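Side-chain contact in glycoside hydrolase family 5 (Aspergillus oryzae, PDB 6LA0), which acts as a secreted rutinosidase and is also classed as an exo-1,3-beta-glucanase, which would release glucose from the non-reducing ends of beta-1,3-glucans: residues Lys217-Val222 against Ile233-Gln238. Residues are numbered along the deposited sequence; the frame is centred on the assembly and turned at random.
Sequences KYIRAV and IPVMFQ
Ile-219 on helix 209-229 faces Phe-237 on strand 235-237, and their CA atoms, 7.3 Å apart, are the nearest CA pair across the two segments. No hydrogen bond joins the segments; the contact is apolar and buried. Ile-219 is the residue that meets both strand partners. Its CG1 lies over one face of the Phe-237 ring, 3.9 Å from the centroid and 15° off the ring normal, which makes a CH-pi contact. Within that face CG1 sits nearest the ring atom CG, at 3.7 Å. The two branches of the isoleucine then diverge. CG2 takes the outer part of the ring, 4.0 Å from Phe-237 CZ. CD1 turns to the inner part, 3.8 Å from Phe-237 CD1. It also reaches back to Val-235: Ile-219 CD1 lies 4.0 Å from Val-235 CG1. The torsions explain this reach: Ile-219 CG1 is anti to the backbone N (chi1 -166°), and the bend at chi2 (65°) lays CD1 across the root of the phenylalanine. Phe-237 has its CG anti to the backbone N as well, which carries the ring out from the strand to meet the helix. Val-222, one turn along the helix from Ile-219, packs more loosely; its CG1 stays about 4.5 Å from Val-235 CG1. Beyond the two segments, Phe-237 makes an edge-to-face ring contact with Trp-247 and touches Leu-257. Met-236 points away from the helix and packs on residues of strands 184-187 and 257-265. Backbone hydrogen bonds join residues 234-237 to both of these neighbouring strands. The contact is helix-on-strand packing in a beta-alpha-beta crossover of the (beta/alpha)8 TIM barrel of family 5, where helix 209-229 leads from strand 184-187 to strand 235-237 and covers its outer side.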
ATOM      1  N   LYS A 217      16.258 -11.080   6.658  1.00 16.47           N
ATOM      2  CA  LYS A 217      15.902 -12.035   7.713  1.00 18.90           C
ATOM      3  C   LYS A 217      14.386 -12.129   7.874  1.00 17.99           C
ATOM      4  O   LYS A 217      13.815 -13.230   7.884  1.00 17.23           O
ATOM      5  CB  LYS A 217      16.570 -11.641   9.031  1.00 17.18           C
ATOM      6  CG  LYS A 217      16.120 -12.459  10.241  1.00 19.17           C
ATOM      7  CD  LYS A 217      16.789 -11.927  11.505  1.00 20.32           C
ATOM      8  CE  LYS A 217      16.088 -12.414  12.773  1.00 25.58           C
ATOM      9  NZ  LYS A 217      16.500 -13.809  13.112  1.00 24.79           N
ATOM     10  N   TYR A 218      13.709 -10.971   7.944  1.00 18.91           N
ATOM     11  CA  TYR A 218      12.253 -10.949   8.107  1.00 14.79           C
ATOM     12  C   TYR A 218      11.539 -11.593   6.927  1.00 15.13           C
ATOM     13  O   TYR A 218      10.652 -12.432   7.111  1.00 15.46           O
ATOM     14  CB  TYR A 218      11.767  -9.508   8.279  1.00 19.48           C
ATOM     15  CG  TYR A 218      10.250  -9.358   8.423  1.00 17.05           C
ATOM     16  CD1 TYR A 218       9.572  -9.961   9.483  1.00 15.71           C
ATOM     17  CD2 TYR A 218       9.514  -8.593   7.522  1.00 18.27           C
ATOM     18  CE1 TYR A 218       8.189  -9.825   9.636  1.00 16.12           C
ATOM     19  CE2 TYR A 218       8.125  -8.433   7.672  1.00 14.62           C
ATOM     20  CZ  TYR A 218       7.475  -9.055   8.738  1.00 16.50           C
ATOM     21  OH  TYR A 218       6.119  -8.920   8.883  1.00 13.64           O
ATOM     22  N   ILE A 219      11.885 -11.190   5.696  1.00 19.13           N
ATOM     23  CA  ILE A 219      11.083 -11.656   4.568  1.00 15.58           C
ATOM     24  C   ILE A 219      11.279 -13.151   4.357  1.00 15.44           C
ATOM     25  O   ILE A 219      10.354 -13.845   3.933  1.00 15.84           O
ATOM     26  CB  ILE A 219      11.368 -10.836   3.288  1.00 17.16           C
ATOM     27  CG1 ILE A 219      10.289 -11.091   2.227  1.00 20.07           C
ATOM     28  CG2 ILE A 219      12.726 -11.151   2.688  1.00 19.52           C
ATOM     29  CD1 ILE A 219       8.896 -10.620   2.605  1.00 20.97           C
ATOM     30  N   ARG A 220      12.468 -13.680   4.652  1.00 16.66           N
ATOM     31  CA  ARG A 220      12.649 -15.123   4.524  1.00 19.42           C
ATOM     32  C   ARG A 220      11.879 -15.853   5.622  1.00 20.64           C
ATOM     33  O   ARG A 220      11.270 -16.904   5.381  1.00 21.22           O
ATOM     34  CB  ARG A 220      14.142 -15.473   4.556  1.00 19.86           C
ATOM     35  CG  ARG A 220      14.926 -15.028   3.303  1.00 20.97           C
ATOM     36  CD  ARG A 220      16.189 -15.863   3.063  1.00 21.40           C
ATOM     37  NE  ARG A 220      15.868 -17.223   2.621  1.00 24.12           N
ATOM     38  CZ  ARG A 220      16.724 -18.248   2.647  1.00 20.70           C
ATOM     39  NH1 ARG A 220      16.337 -19.454   2.237  1.00 19.78           N
ATOM     40  NH2 ARG A 220      17.956 -18.077   3.100  1.00 16.82           N
ATOM     41  N   ALA A 221      11.869 -15.294   6.826  1.00 16.61           N
ATOM     42  CA  ALA A 221      11.095 -15.906   7.900  1.00 18.31           C
ATOM     43  C   ALA A 221       9.613 -15.959   7.540  1.00 20.70           C
ATOM     44  O   ALA A 221       8.938 -16.956   7.820  1.00 19.48           O
ATOM     45  CB  ALA A 221      11.318 -15.137   9.194  1.00 17.46           C
ATOM     46  N   VAL A 222       9.107 -14.908   6.877  1.00 17.36           N
ATOM     47  CA  VAL A 222       7.703 -14.848   6.468  1.00 18.54           C
ATOM     48  C   VAL A 222       7.420 -15.814   5.328  1.00 16.83           C
ATOM     49  O   VAL A 222       6.397 -16.509   5.324  1.00 17.53           O
ATOM     50  CB  VAL A 222       7.325 -13.411   6.066  1.00 16.52           C
ATOM     51  CG1 VAL A 222       5.929 -13.381   5.437  1.00 20.34           C
ATOM     52  CG2 VAL A 222       7.411 -12.479   7.261  1.00 18.72           C
ATOM     53  N   ILE A 233      -0.471 -19.546  -1.122  1.00 18.89           N
ATOM     54  CA  ILE A 233      -0.677 -18.126  -0.824  1.00 19.83           C
ATOM     55  C   ILE A 233       0.567 -17.357  -1.245  1.00 20.24           C
ATOM     56  O   ILE A 233       1.653 -17.610  -0.697  1.00 19.27           O
ATOM     57  CB  ILE A 233      -0.963 -17.894   0.671  1.00 21.46           C
ATOM     58  CG1 ILE A 233      -2.216 -18.657   1.117  1.00 18.21           C
ATOM     59  CG2 ILE A 233      -1.052 -16.389   0.963  1.00 19.59           C
ATOM     60  CD1 ILE A 233      -2.455 -18.679   2.655  1.00 20.77           C
ATOM     61  N   PRO A 234       0.463 -16.406  -2.180  1.00 19.28           N
ATOM     62  CA  PRO A 234       1.638 -15.607  -2.557  1.00 20.92           C
ATOM     63  C   PRO A 234       2.007 -14.566  -1.509  1.00 17.03           C
ATOM     64  O   PRO A 234       1.150 -14.018  -0.799  1.00 17.54           O
ATOM     65  CB  PRO A 234       1.210 -14.929  -3.874  1.00 20.04           C
ATOM     66  CG  PRO A 234      -0.028 -15.678  -4.333  1.00 19.56           C
ATOM     67  CD  PRO A 234      -0.689 -16.145  -3.058  1.00 18.94           C
ATOM     68  N   VAL A 235       3.313 -14.313  -1.406  1.00 13.62           N
ATOM     69  CA  VAL A 235       3.882 -13.281  -0.542  1.00 14.06           C
ATOM     70  C   VAL A 235       4.326 -12.120  -1.418  1.00 18.35           C
ATOM     71  O   VAL A 235       5.037 -12.332  -2.409  1.00 17.17           O
ATOM     72  CB  VAL A 235       5.072 -13.823   0.266  1.00 17.13           C
ATOM     73  CG1 VAL A 235       5.820 -12.677   0.968  1.00 16.09           C
ATOM     74  CG2 VAL A 235       4.616 -14.890   1.271  1.00 15.05           C
ATOM     75  N   MET A 236       3.936 -10.893  -1.043  1.00 16.54           N
ATOM     76  CA  MET A 236       4.297  -9.680  -1.775  1.00 18.81           C
ATOM     77  C   MET A 236       5.330  -8.895  -0.965  1.00 17.96           C
ATOM     78  O   MET A 236       5.053  -8.471   0.166  1.00 17.45           O
ATOM     79  CB  MET A 236       3.059  -8.822  -2.070  1.00 17.25           C
ATOM     80  CG  MET A 236       3.363  -7.552  -2.891  1.00 16.92           C
ATOM     81  SD  MET A 236       1.914  -6.720  -3.608  1.00 18.52           S
ATOM     82  CE  MET A 236       1.589  -7.763  -5.034  1.00 17.82           C
ATOM     83  N   PHE A 237       6.529  -8.730  -1.539  1.00 15.04           N
ATOM     84  CA  PHE A 237       7.679  -8.124  -0.867  1.00 16.75           C
ATOM     85  C   PHE A 237       7.840  -6.703  -1.386  1.00 18.02           C
ATOM     86  O   PHE A 237       8.215  -6.497  -2.544  1.00 16.16           O
ATOM     87  CB  PHE A 237       8.937  -8.971  -1.117  1.00 15.17           C
ATOM     88  CG  PHE A 237      10.199  -8.459  -0.439  1.00 17.71           C
ATOM     89  CD1 PHE A 237      10.153  -7.599   0.649  1.00 22.33           C
ATOM     90  CD2 PHE A 237      11.443  -8.879  -0.888  1.00 20.91           C
ATOM     91  CE1 PHE A 237      11.333  -7.151   1.262  1.00 19.85           C
ATOM     92  CE2 PHE A 237      12.620  -8.447  -0.277  1.00 23.07           C
ATOM     93  CZ  PHE A 237      12.563  -7.581   0.796  1.00 22.22           C
ATOM     94  N   GLN A 238       7.513  -5.724  -0.538  1.00 22.36           N
ATOM     95  CA  GLN A 238       7.782  -4.311  -0.794  1.00 16.96           C
ATOM     96  C   GLN A 238       9.221  -4.073  -0.365  1.00 18.81           C
ATOM     97  O   GLN A 238       9.501  -3.747   0.788  1.00 18.87           O
ATOM     98  CB  GLN A 238       6.804  -3.424  -0.030  1.00 18.28           C
ATOM     99  CG  GLN A 238       6.510  -2.073  -0.709  1.00 17.34           C
ATOM    100  CD  GLN A 238       7.753  -1.225  -0.856  1.00 19.28           C
ATOM    101  OE1 GLN A 238       8.276  -0.719   0.124  1.00 19.48           O
ATOM    102  NE2 GLN A 238       8.252  -1.086  -2.086  1.00 20.61           N
TER